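Local coordinates for protein porin (Acinetobacter baumannii AB307-0294, PDB 5DL7) that probably forms a channel of the OprD porin family across the outer membrane and may let vanillate pass, at residues L282-S287 / K318-R323; L305-S310 / M344-K349; S310-K315 / E365-F370. All blocks are in the same frame, centred on the assembly; numbering follows the deposited sequence.

Contact 1 of 3, residues L282-S287 / K318-R323; sequences LGYMQS and KVYSIR. With C8E ((hydroxyethyloxy)tri(ethyloxy)octane), chain H.
Y284 and Y320 meet side by side across two neighbouring antiparallel strands, the edge of the Y284 ring directed at the face of Y320 in a T-shaped pair with centroids 5.3 Å apart and planes at 64°. Y284 reaches across because its CG lies anti to the backbone N (chi1 -174°), which also brings CD1 close to the backbone oxygen of V319. The tight part is the backbone itself: G283 and S321 exchange a reciprocal pair of N-H...O bonds, as do M285 and V319, the shortest running from V319 N to M285 O at 2.8 Å. S321 OG sits 3.1 Å from G283 CA, packed closely against the glycine, which has no side chain on that face. Strands 278-288 and 318-327 are consecutive staves of the outer-membrane beta-barrel; the axes of segments 282-287 and 318-323 make 163°, nearly antiparallel. M285 and V319 face inward, where M285 CE touches V319 CG2 at 3.8 Å and loop residues L305 and Y312 cover the methionine. The other face is looser and more exposed. There Y284 OH donates to Q286 OE1 (2.6 Å) and receives a water hydrogen, while K318 runs its aliphatic chain past both residues before its ammonium pairs with D352. Farther along, L282 CD2 rests 3.8 Å from I322 CG1, and I322 CD1 lies 4.0 Å from C6 of a C8E detergent tail.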
loop_
_atom_site.group_PDB
_atom_site.type_symbol
_atom_site.label_atom_id
_atom_site.label_comp_id
_atom_site.label_asym_id
_atom_site.label_seq_id
_atom_site.Cartn_x
_atom_site.Cartn_y
_atom_site.Cartn_z
ATOM N N LEU A 282 3.557 17.549 -9.709
ATOM C CA LEU A 282 2.287 18.082 -9.267
ATOM C C LEU A 282 1.306 16.964 -9.359
ATOM O O LEU A 282 1.248 16.157 -10.296
ATOM C CB LEU A 282 1.844 19.290 -10.150
ATOM C CG LEU A 282 2.752 20.495 -10.218
ATOM C CD1 LEU A 282 2.212 21.385 -11.307
ATOM C CD2 LEU A 282 2.719 21.214 -8.839
ATOM N N GLY A 283 0.379 16.920 -8.369
ATOM C CA GLY A 283 -0.610 15.896 -8.236
ATOM C C GLY A 283 -2.034 16.481 -8.128
ATOM O O GLY A 283 -2.271 17.636 -7.650
ATOM N N TYR A 284 -3.041 15.790 -8.642
ATOM C CA TYR A 284 -4.429 16.144 -8.549
ATOM C C TYR A 284 -5.250 14.902 -8.355
ATOM O O TYR A 284 -4.973 13.855 -9.001
ATOM C CB TYR A 284 -4.961 16.886 -9.788
ATOM C CG TYR A 284 -6.342 17.355 -9.615
ATOM C CD1 TYR A 284 -6.624 18.369 -8.708
ATOM C CD2 TYR A 284 -7.311 16.742 -10.194
ATOM C CE1 TYR A 284 -7.938 18.864 -8.523
ATOM C CE2 TYR A 284 -8.633 17.243 -10.061
ATOM C CZ TYR A 284 -8.913 18.221 -9.144
ATOM O OH TYR A 284 -10.272 18.710 -8.991
ATOM N N MET A 285 -6.267 14.997 -7.471
ATOM C CA MET A 285 -7.260 13.953 -7.363
ATOM C C MET A 285 -8.629 14.541 -7.259
ATOM O O MET A 285 -8.801 15.596 -6.701
ATOM C CB MET A 285 -7.026 12.949 -6.213
ATOM C CG MET A 285 -5.592 12.475 -6.035
ATOM S SD MET A 285 -5.398 10.980 -5.092
ATOM C CE MET A 285 -5.859 11.544 -3.441
ATOM N N GLN A 286 -9.588 13.778 -7.734
ATOM C CA GLN A 286 -10.986 14.113 -7.454
ATOM C C GLN A 286 -11.929 12.942 -7.437
ATOM O O GLN A 286 -11.871 12.057 -8.285
ATOM C CB GLN A 286 -11.487 15.151 -8.494
ATOM C CG GLN A 286 -12.904 15.660 -8.320
ATOM C CD GLN A 286 -13.265 16.856 -9.213
ATOM O OE1 GLN A 286 -12.396 17.440 -9.836
ATOM N NE2 GLN A 286 -14.519 17.314 -9.105
ATOM N N SER A 287 -12.790 12.928 -6.408
ATOM C CA SER A 287 -13.860 12.037 -6.341
ATOM C C SER A 287 -15.139 12.543 -6.894
ATOM O O SER A 287 -15.532 13.695 -6.610
ATOM C CB SER A 287 -14.020 11.694 -4.811
ATOM O OG SER A 287 -14.973 10.700 -4.632
ATOM N N LYS A 318 -11.518 17.013 -3.539
ATOM C CA LYS A 318 -10.542 17.498 -4.529
ATOM C C LYS A 318 -9.249 17.640 -3.846
ATOM O O LYS A 318 -9.150 18.292 -2.771
ATOM C CB LYS A 318 -10.971 18.866 -5.084
ATOM C CG LYS A 318 -12.208 18.765 -5.954
ATOM C CD LYS A 318 -12.456 20.240 -6.369
ATOM C CE LYS A 318 -13.657 20.331 -7.230
ATOM N NZ LYS A 318 -14.793 20.343 -6.259
ATOM N N VAL A 319 -8.167 17.118 -4.427
ATOM C CA VAL A 319 -6.874 17.145 -3.842
ATOM C C VAL A 319 -5.797 17.740 -4.752
ATOM O O VAL A 319 -5.797 17.376 -5.931
ATOM C CB VAL A 319 -6.380 15.737 -3.424
ATOM C CG1 VAL A 319 -5.056 15.747 -2.647
ATOM C CG2 VAL A 319 -7.390 14.959 -2.554
ATOM N N TYR A 320 -5.052 18.634 -4.172
ATOM C CA TYR A 320 -3.939 19.359 -4.877
ATOM C C TYR A 320 -2.684 19.009 -4.170
ATOM O O TYR A 320 -2.554 19.238 -2.979
ATOM C CB TYR A 320 -4.185 20.887 -4.852
ATOM C CG TYR A 320 -5.550 21.250 -5.336
ATOM C CD1 TYR A 320 -6.627 21.215 -4.404
ATOM C CD2 TYR A 320 -5.809 21.628 -6.636
ATOM C CE1 TYR A 320 -7.882 21.599 -4.815
ATOM C CE2 TYR A 320 -7.121 22.066 -7.023
ATOM C CZ TYR A 320 -8.092 21.980 -6.094
ATOM O OH TYR A 320 -9.430 22.334 -6.392
ATOM N N SER A 321 -1.619 18.607 -4.913
ATOM C CA SER A 321 -0.346 18.311 -4.229
ATOM C C SER A 321 0.878 18.731 -5.070
ATOM O O SER A 321 0.802 18.958 -6.275
ATOM C CB SER A 321 -0.211 16.790 -3.925
ATOM O OG SER A 321 0.079 16.127 -5.176
ATOM N N ILE A 322 1.928 18.835 -4.375
ATOM C CA ILE A 322 3.233 19.187 -5.012
ATOM C C ILE A 322 4.294 18.365 -4.288
ATOM O O ILE A 322 4.189 18.078 -3.116
ATOM C CB ILE A 322 3.508 20.642 -4.943
ATOM C CG1 ILE A 322 4.805 20.987 -5.718
ATOM C CG2 ILE A 322 3.572 21.201 -3.513
ATOM C CD1 ILE A 322 4.996 22.473 -5.928
ATOM N N ARG A 323 5.337 17.915 -5.003
ATOM C CA ARG A 323 6.345 17.018 -4.498
ATOM C C ARG A 323 7.649 17.351 -5.069
ATOM O O ARG A 323 7.756 17.715 -6.231
ATOM C CB ARG A 323 5.956 15.609 -4.963
ATOM C CG ARG A 323 6.829 14.540 -4.474
ATOM C CD ARG A 323 6.398 13.264 -5.248
ATOM N NE ARG A 323 7.392 12.129 -5.018
ATOM C CZ ARG A 323 7.115 10.945 -4.378
ATOM N NH1 ARG A 323 5.881 10.643 -3.924
ATOM N NH2 ARG A 323 8.049 10.030 -4.227
HETATM C C1 C8E H . 6.684 20.518 0.220
HETATM C C2 C8E H . 6.767 20.493 -1.245
HETATM C C3 C8E H . 7.864 21.388 -1.681
HETATM C C4 C8E H . 7.754 21.649 -3.146
HETATM C C5 C8E H . 8.943 22.191 -3.852
HETATM C C6 C8E H . 8.770 23.174 -4.993
HETATM C C7 C8E H . 9.868 23.030 -6.059
HETATM C C8 C8E H . 10.174 24.200 -7.043
HETATM O O9 C8E H . 11.295 23.737 -7.852
HETATM C C10 C8E H . 11.982 24.559 -8.806
HETATM C C11 C8E H . 13.466 24.136 -8.908
HETATM O O12 C8E H . 13.666 22.699 -8.754
HETATM C C13 C8E H . 15.003 22.199 -8.952
HETATM C C14 C8E H . 15.379 22.167 -10.436
HETATM O O15 C8E H . 16.711 21.697 -10.598
HETATM C C16 C8E H . 17.596 22.563 -11.378
HETATM O O HOH W 1 -10.528 21.422 -9.357
#

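Contact 2 of 3, residues L305-S310 / M344-K349; sequences LDFMSS and MTRYAK. With C8E ((hydroxyethyloxy)tri(ethyloxy)octane), chain H.
The irregular backbone of 305-310 stays clear of strand 344-349, the nearest CA atoms, those of F307 and A348, being 8.4 Å apart, so side chains span the gap. Such a segment, part of the long connection between strands 278-288 and 318-327 and folded against the inner side of the wall, fits an inward-folded loop, as OprD-family porins have, that would line or narrow the channel. R346 carries most of the contact. Its chain is extended from CG to NE and lies along the F307 ring, the two side chains sliding past each other in opposite directions. Ring and guanidinium planes differ by 16°, and R346 CZ stands 4.0 Å from the F307 ring centroid, close to the normal, which satisfies both a flat stack and a cation-pi interaction. Before the charged end is reached, R346 CD already touches F307 CZ at 3.4 Å. A348 covers the opposite ring face with a CH-pi contact, its CB 3.9 Å from the F307 centroid and offset toward the rim, so the phenyl ring is sandwiched between two residues of one strand. The far face of the guanidinium meets the methyl of M344.

Beyond the ring, the arginine grips D306 end-on with two nitrogens. R346 NH2 donates to D306 O at 2.9 Å, with that backbone oxygen 27° out of the guanidinium plane. E369, on the next strand, forms a second salt bridge with NH2, which would be expected to hold the guanidinium in position. The salt bridge to the D306 carboxylate is straighter: R346 NH1 lies 2.8 Å from D306 OD1 at an N-H...O angle of 163°, with OD1 nearly in the guanidinium plane but approached from above the carboxylate plane.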
loop_
_atom_site.group_PDB
_atom_site.type_symbol
_atom_site.label_atom_id
_atom_site.label_comp_id
_atom_site.label_asym_id
_atom_site.label_seq_id
_atom_site.Cartn_x
_atom_site.Cartn_y
_atom_site.Cartn_z
ATOM N N LEU A 305 -1.893 9.304 -4.998
ATOM C CA LEU A 305 -1.243 10.044 -3.837
ATOM C C LEU A 305 -1.377 9.146 -2.620
ATOM O O LEU A 305 -2.508 8.837 -2.176
ATOM C CB LEU A 305 -1.834 11.476 -3.651
ATOM C CG LEU A 305 -1.862 12.331 -4.860
ATOM C CD1 LEU A 305 -2.397 13.699 -4.481
ATOM C CD2 LEU A 305 -0.406 12.434 -5.377
ATOM N N ASP A 306 -0.300 8.589 -2.106
ATOM C CA ASP A 306 -0.328 7.597 -0.991
ATOM C C ASP A 306 0.298 8.219 0.269
ATOM O O ASP A 306 1.393 7.974 0.704
ATOM C CB ASP A 306 0.503 6.381 -1.350
ATOM C CG ASP A 306 1.977 6.720 -1.712
ATOM O OD1 ASP A 306 2.406 7.957 -2.234
ATOM O OD2 ASP A 306 2.835 5.721 -1.569
ATOM N N PHE A 307 -0.439 9.136 0.882
ATOM C CA PHE A 307 0.044 9.896 2.095
ATOM C C PHE A 307 -0.109 9.151 3.417
ATOM O O PHE A 307 -0.943 8.165 3.449
ATOM C CB PHE A 307 -0.755 11.198 2.110
ATOM C CG PHE A 307 -0.084 12.306 1.277
ATOM C CD1 PHE A 307 -0.020 12.227 -0.098
ATOM C CD2 PHE A 307 0.522 13.366 1.863
ATOM C CE1 PHE A 307 0.543 13.271 -0.862
ATOM C CE2 PHE A 307 1.157 14.385 1.115
ATOM C CZ PHE A 307 1.180 14.318 -0.257
ATOM N N MET A 308 0.637 9.484 4.395
ATOM C CA MET A 308 0.842 8.787 5.635
ATOM C C MET A 308 -0.429 8.780 6.502
ATOM O O MET A 308 -0.756 7.736 7.130
ATOM C CB MET A 308 2.030 9.286 6.387
ATOM C CG MET A 308 3.295 8.958 5.596
ATOM S SD MET A 308 4.712 9.975 6.309
ATOM C CE MET A 308 4.788 9.435 7.986
ATOM N N SER A 309 -1.103 9.928 6.599
ATOM C CA SER A 309 -1.963 10.174 7.768
ATOM C C SER A 309 -3.478 10.193 7.364
ATOM O O SER A 309 -4.278 10.436 8.275
ATOM C CB SER A 309 -1.631 11.489 8.470
ATOM O OG SER A 309 -0.265 11.435 8.872
ATOM N N SER A 310 -3.805 10.027 6.079
ATOM C CA SER A 310 -5.184 9.948 5.607
ATOM C C SER A 310 -5.157 9.291 4.253
ATOM O O SER A 310 -4.140 9.352 3.545
ATOM C CB SER A 310 -5.786 11.371 5.419
ATOM O OG SER A 310 -7.101 11.415 4.777
ATOM N N MET A 344 12.718 13.215 -0.129
ATOM C CA MET A 344 11.463 13.646 -0.665
ATOM C C MET A 344 10.771 14.507 0.379
ATOM O O MET A 344 10.755 14.273 1.520
ATOM C CB MET A 344 10.515 12.486 -1.145
ATOM C CG MET A 344 9.329 12.881 -1.940
ATOM S SD MET A 344 8.005 13.076 -0.716
ATOM C CE MET A 344 7.550 11.261 -0.127
ATOM N N THR A 345 10.103 15.457 -0.148
ATOM C CA THR A 345 9.033 16.272 0.589
ATOM C C THR A 345 7.855 16.530 -0.331
ATOM O O THR A 345 7.966 16.688 -1.503
ATOM C CB THR A 345 9.570 17.617 1.189
ATOM O OG1 THR A 345 8.634 18.333 1.975
ATOM C CG2 THR A 345 10.121 18.587 0.108
ATOM N N ARG A 346 6.652 16.594 0.255
ATOM C CA ARG A 346 5.444 16.757 -0.458
ATOM C C ARG A 346 4.368 17.340 0.372
ATOM O O ARG A 346 4.486 17.238 1.636
ATOM C CB ARG A 346 5.012 15.415 -0.990
ATOM C CG ARG A 346 4.727 14.363 0.029
ATOM C CD ARG A 346 4.292 13.046 -0.700
ATOM N NE ARG A 346 4.110 11.977 0.283
ATOM C CZ ARG A 346 3.597 10.808 -0.010
ATOM N NH1 ARG A 346 3.286 10.416 -1.284
ATOM N NH2 ARG A 346 3.529 9.896 0.991
ATOM N N TYR A 347 3.448 18.051 -0.213
ATOM C CA TYR A 347 2.349 18.668 0.498
ATOM C C TYR A 347 1.081 18.267 -0.313
ATOM O O TYR A 347 1.070 18.410 -1.535
ATOM C CB TYR A 347 2.492 20.139 0.506
ATOM C CG TYR A 347 1.267 20.872 1.097
ATOM C CD1 TYR A 347 0.998 20.889 2.502
ATOM C CD2 TYR A 347 0.348 21.574 0.270
ATOM C CE1 TYR A 347 -0.121 21.561 3.018
ATOM C CE2 TYR A 347 -0.751 22.256 0.807
ATOM C CZ TYR A 347 -1.002 22.219 2.142
ATOM O OH TYR A 347 -2.074 22.880 2.656
ATOM N N ALA A 348 0.037 17.998 0.379
ATOM C CA ALA A 348 -1.297 17.853 -0.243
ATOM C C ALA A 348 -2.391 18.581 0.547
ATOM O O ALA A 348 -2.302 18.568 1.789
ATOM C CB ALA A 348 -1.650 16.364 -0.342
ATOM N N LYS A 349 -3.324 19.189 -0.144
ATOM C CA LYS A 349 -4.498 19.617 0.492
ATOM C C LYS A 349 -5.742 19.071 -0.188
ATOM O O LYS A 349 -5.830 19.070 -1.401
ATOM C CB LYS A 349 -4.548 21.119 0.445
ATOM C CG LYS A 349 -4.653 21.818 -0.771
ATOM C CD LYS A 349 -5.063 23.314 -0.508
ATOM C CE LYS A 349 -5.673 24.076 -1.671
ATOM N NZ LYS A 349 -4.910 24.960 -2.624
HETATM C C1 C8E H . 6.684 20.518 0.220
HETATM C C2 C8E H . 6.767 20.493 -1.245
HETATM C C3 C8E H . 7.864 21.388 -1.681
HETATM C C4 C8E H . 7.754 21.649 -3.146
HETATM C C5 C8E H . 8.943 22.191 -3.852
HETATM C C6 C8E H . 8.770 23.174 -4.993
HETATM C C7 C8E H . 9.868 23.030 -6.059
HETATM C C8 C8E H . 10.174 24.200 -7.043
HETATM O O9 C8E H . 11.295 23.737 -7.852
HETATM C C10 C8E H . 11.982 24.559 -8.806
HETATM C C11 C8E H . 13.466 24.136 -8.908
HETATM O O12 C8E H . 13.666 22.699 -8.754
HETATM C C13 C8E H . 15.003 22.199 -8.952
HETATM C C14 C8E H . 15.379 22.167 -10.436
HETATM O O15 C8E H . 16.711 21.697 -10.598
HETATM C C16 C8E H . 17.596 22.563 -11.378
#

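Contact 3 of 3, residues S310-K315 / E365-F370; sequences SDYSNK and EDSLEF
An ST turn followed at once by an Asx turn shapes the loop 310-315, which lies inside the barrel and docks on strand 363-375 through S310, Y312, E365 and S367. In the first turn S310 OG accepts from Y312 N at 3.2 Å, while the same hydroxyl donates to E365 OE1 at 2.6 Å, using the syn lone pair of the carboxylate. One serine oxygen thus closes the turn and ties it to the wall. OE1 is also bonded by Y393 OH from the adjoining strand, which gives this buried carboxylate oxygen two hydroxyl partners. In the second turn D311 OD1 accepts from S313 N at 3.0 Å, and D311 OD2 is paired with R188.

E365 then spreads over Y312. Its carboxylate lies 25° from the ring plane, with OE2 above one face, offset toward the rim and 3.6 Å from Y312 CD2; E365 CG packs on Y312 CE2 at 3.7 Å. With CG between the backbone N and the carbonyl carbon (chi1 61°) and the chain extended beyond it, the acid group is carried out to the loop. At the far end of the ring, Y312 OH shares a 2.6 Å hydrogen bond with S367 OG, which lies in the ring plane. Polar anchoring of this kind, between loop and inner wall, is consistent with one of the inward-folded loops of OprD-family barrels.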
loop_
_atom_site.group_PDB
_atom_site.type_symbol
_atom_site.label_atom_id
_atom_site.label_comp_id
_atom_site.label_asym_id
_atom_site.label_seq_id
_atom_site.Cartn_x
_atom_site.Cartn_y
_atom_site.Cartn_z
ATOM N N SER A 310 -3.805 10.027 6.079
ATOM C CA SER A 310 -5.184 9.948 5.607
ATOM C C SER A 310 -5.157 9.291 4.253
ATOM O O SER A 310 -4.140 9.352 3.545
ATOM C CB SER A 310 -5.786 11.371 5.419
ATOM O OG SER A 310 -7.101 11.415 4.777
ATOM N N ASP A 311 -6.312 8.825 3.800
ATOM C CA ASP A 311 -6.475 8.290 2.468
ATOM C C ASP A 311 -6.794 9.299 1.395
ATOM O O ASP A 311 -6.675 8.909 0.196
ATOM C CB ASP A 311 -7.358 7.072 2.450
ATOM C CG ASP A 311 -8.745 7.297 2.560
ATOM O OD1 ASP A 311 -9.312 8.441 2.521
ATOM O OD2 ASP A 311 -9.461 6.360 2.179
ATOM N N TYR A 312 -7.212 10.501 1.751
ATOM C CA TYR A 312 -7.531 11.584 0.756
ATOM C C TYR A 312 -8.526 11.141 -0.293
ATOM O O TYR A 312 -8.623 11.765 -1.339
ATOM C CB TYR A 312 -6.243 12.177 0.148
ATOM C CG TYR A 312 -5.511 13.103 1.054
ATOM C CD1 TYR A 312 -4.599 12.620 1.898
ATOM C CD2 TYR A 312 -5.653 14.421 0.957
ATOM C CE1 TYR A 312 -3.914 13.451 2.815
ATOM C CE2 TYR A 312 -5.001 15.298 1.791
ATOM C CZ TYR A 312 -4.122 14.821 2.708
ATOM O OH TYR A 312 -3.472 15.637 3.630
ATOM N N SER A 313 -9.406 10.167 0.040
ATOM C CA SER A 313 -10.301 9.498 -0.904
ATOM C C SER A 313 -11.790 9.667 -0.550
ATOM O O SER A 313 -12.626 8.781 -0.955
ATOM C CB SER A 313 -9.892 7.996 -1.097
ATOM O OG SER A 313 -8.483 7.917 -1.552
ATOM N N ASN A 314 -12.132 10.733 0.164
ATOM C CA ASN A 314 -13.519 10.955 0.606
ATOM C C ASN A 314 -14.406 11.362 -0.525
ATOM O O ASN A 314 -13.927 11.885 -1.595
ATOM C CB ASN A 314 -13.479 12.024 1.667
ATOM C CG ASN A 314 -12.777 11.532 2.902
ATOM O OD1 ASN A 314 -13.302 10.656 3.617
ATOM N ND2 ASN A 314 -11.540 11.967 3.171
ATOM N N LYS A 315 -15.710 11.218 -0.305
ATOM C CA LYS A 315 -16.770 11.698 -1.195
ATOM C C LYS A 315 -16.506 13.215 -1.534
ATOM O O LYS A 315 -16.295 14.074 -0.660
ATOM C CB LYS A 315 -18.138 11.511 -0.574
ATOM C CG LYS A 315 -19.228 11.905 -1.563
ATOM C CD LYS A 315 -20.503 12.428 -1.195
ATOM C CE LYS A 315 -21.470 12.847 -2.271
ATOM N NZ LYS A 315 -21.581 14.226 -2.443
ATOM N N GLU A 365 -8.593 18.881 4.659
ATOM C CA GLU A 365 -7.417 18.249 5.335
ATOM C C GLU A 365 -6.141 18.571 4.597
ATOM O O GLU A 365 -6.209 18.857 3.377
ATOM C CB GLU A 365 -7.581 16.716 5.488
ATOM C CG GLU A 365 -7.708 16.075 4.130
ATOM C CD GLU A 365 -8.048 14.565 4.167
ATOM O OE1 GLU A 365 -7.674 13.899 5.148
ATOM O OE2 GLU A 365 -8.442 13.933 3.103
ATOM N N ASP A 366 -5.029 18.548 5.279
ATOM C CA ASP A 366 -3.739 18.792 4.591
ATOM C C ASP A 366 -2.624 18.059 5.274
ATOM O O ASP A 366 -2.701 17.729 6.466
ATOM C CB ASP A 366 -3.448 20.227 4.266
ATOM C CG ASP A 366 -3.060 21.128 5.432
ATOM O OD1 ASP A 366 -3.167 20.733 6.610
ATOM O OD2 ASP A 366 -2.620 22.313 5.175
ATOM N N SER A 367 -1.595 17.778 4.504
ATOM C CA SER A 367 -0.384 17.082 5.010
ATOM C C SER A 367 0.870 17.693 4.422
ATOM O O SER A 367 0.938 17.830 3.181
ATOM C CB SER A 367 -0.392 15.643 4.466
ATOM O OG SER A 367 -1.387 14.801 5.000
ATOM N N LEU A 368 1.814 17.920 5.281
ATOM C CA LEU A 368 3.224 18.236 4.872
ATOM C C LEU A 368 4.073 17.058 5.311
ATOM O O LEU A 368 4.128 16.781 6.492
ATOM C CB LEU A 368 3.752 19.574 5.432
ATOM C CG LEU A 368 5.206 19.935 5.037
ATOM C CD1 LEU A 368 5.265 20.089 3.448
ATOM C CD2 LEU A 368 5.482 21.220 5.768
ATOM N N GLU A 369 4.739 16.418 4.377
ATOM C CA GLU A 369 5.595 15.290 4.662
ATOM C C GLU A 369 7.043 15.458 4.214
ATOM O O GLU A 369 7.355 16.132 3.268
ATOM C CB GLU A 369 5.188 14.006 3.975
ATOM C CG GLU A 369 3.711 13.664 4.293
ATOM C CD GLU A 369 3.333 12.238 3.789
ATOM O OE1 GLU A 369 4.096 11.546 3.106
ATOM O OE2 GLU A 369 2.133 11.883 4.113
ATOM N N PHE A 370 7.902 14.803 4.963
ATOM C CA PHE A 370 9.362 14.649 4.735
ATOM C C PHE A 370 9.770 13.204 4.805
ATOM O O PHE A 370 9.267 12.502 5.635
ATOM C CB PHE A 370 10.201 15.413 5.748
ATOM C CG PHE A 370 9.945 16.834 5.696
ATOM C CD1 PHE A 370 10.634 17.602 4.753
ATOM C CD2 PHE A 370 8.978 17.463 6.501
ATOM C CE1 PHE A 370 10.447 19.000 4.591
ATOM C CE2 PHE A 370 8.781 18.875 6.390
ATOM C CZ PHE A 370 9.485 19.620 5.392
#

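Contact 1 belongs to the barrel wall, where two neighbouring strands pair through their backbones; contacts 2 and 3 are more deeply buried and fasten the 305-315 part of the connecting loop to the inside of the wall, chiefly through side chains. The loop joins the very strands of contact 1, and the backbone oxygen of Y312 touches the side chains of M285 and V319. Contacts 2 and 3 share S310 and sit on adjacent strands, tied by Y347 OH bonded to D366. Contact 1 has an aromatic outer face, contact 2 rests on a charged, stacked arginine, and contact 3 on hydroxyl and carboxylate hydrogen bonds; strands of contacts 1 and 2 touch the same detergent.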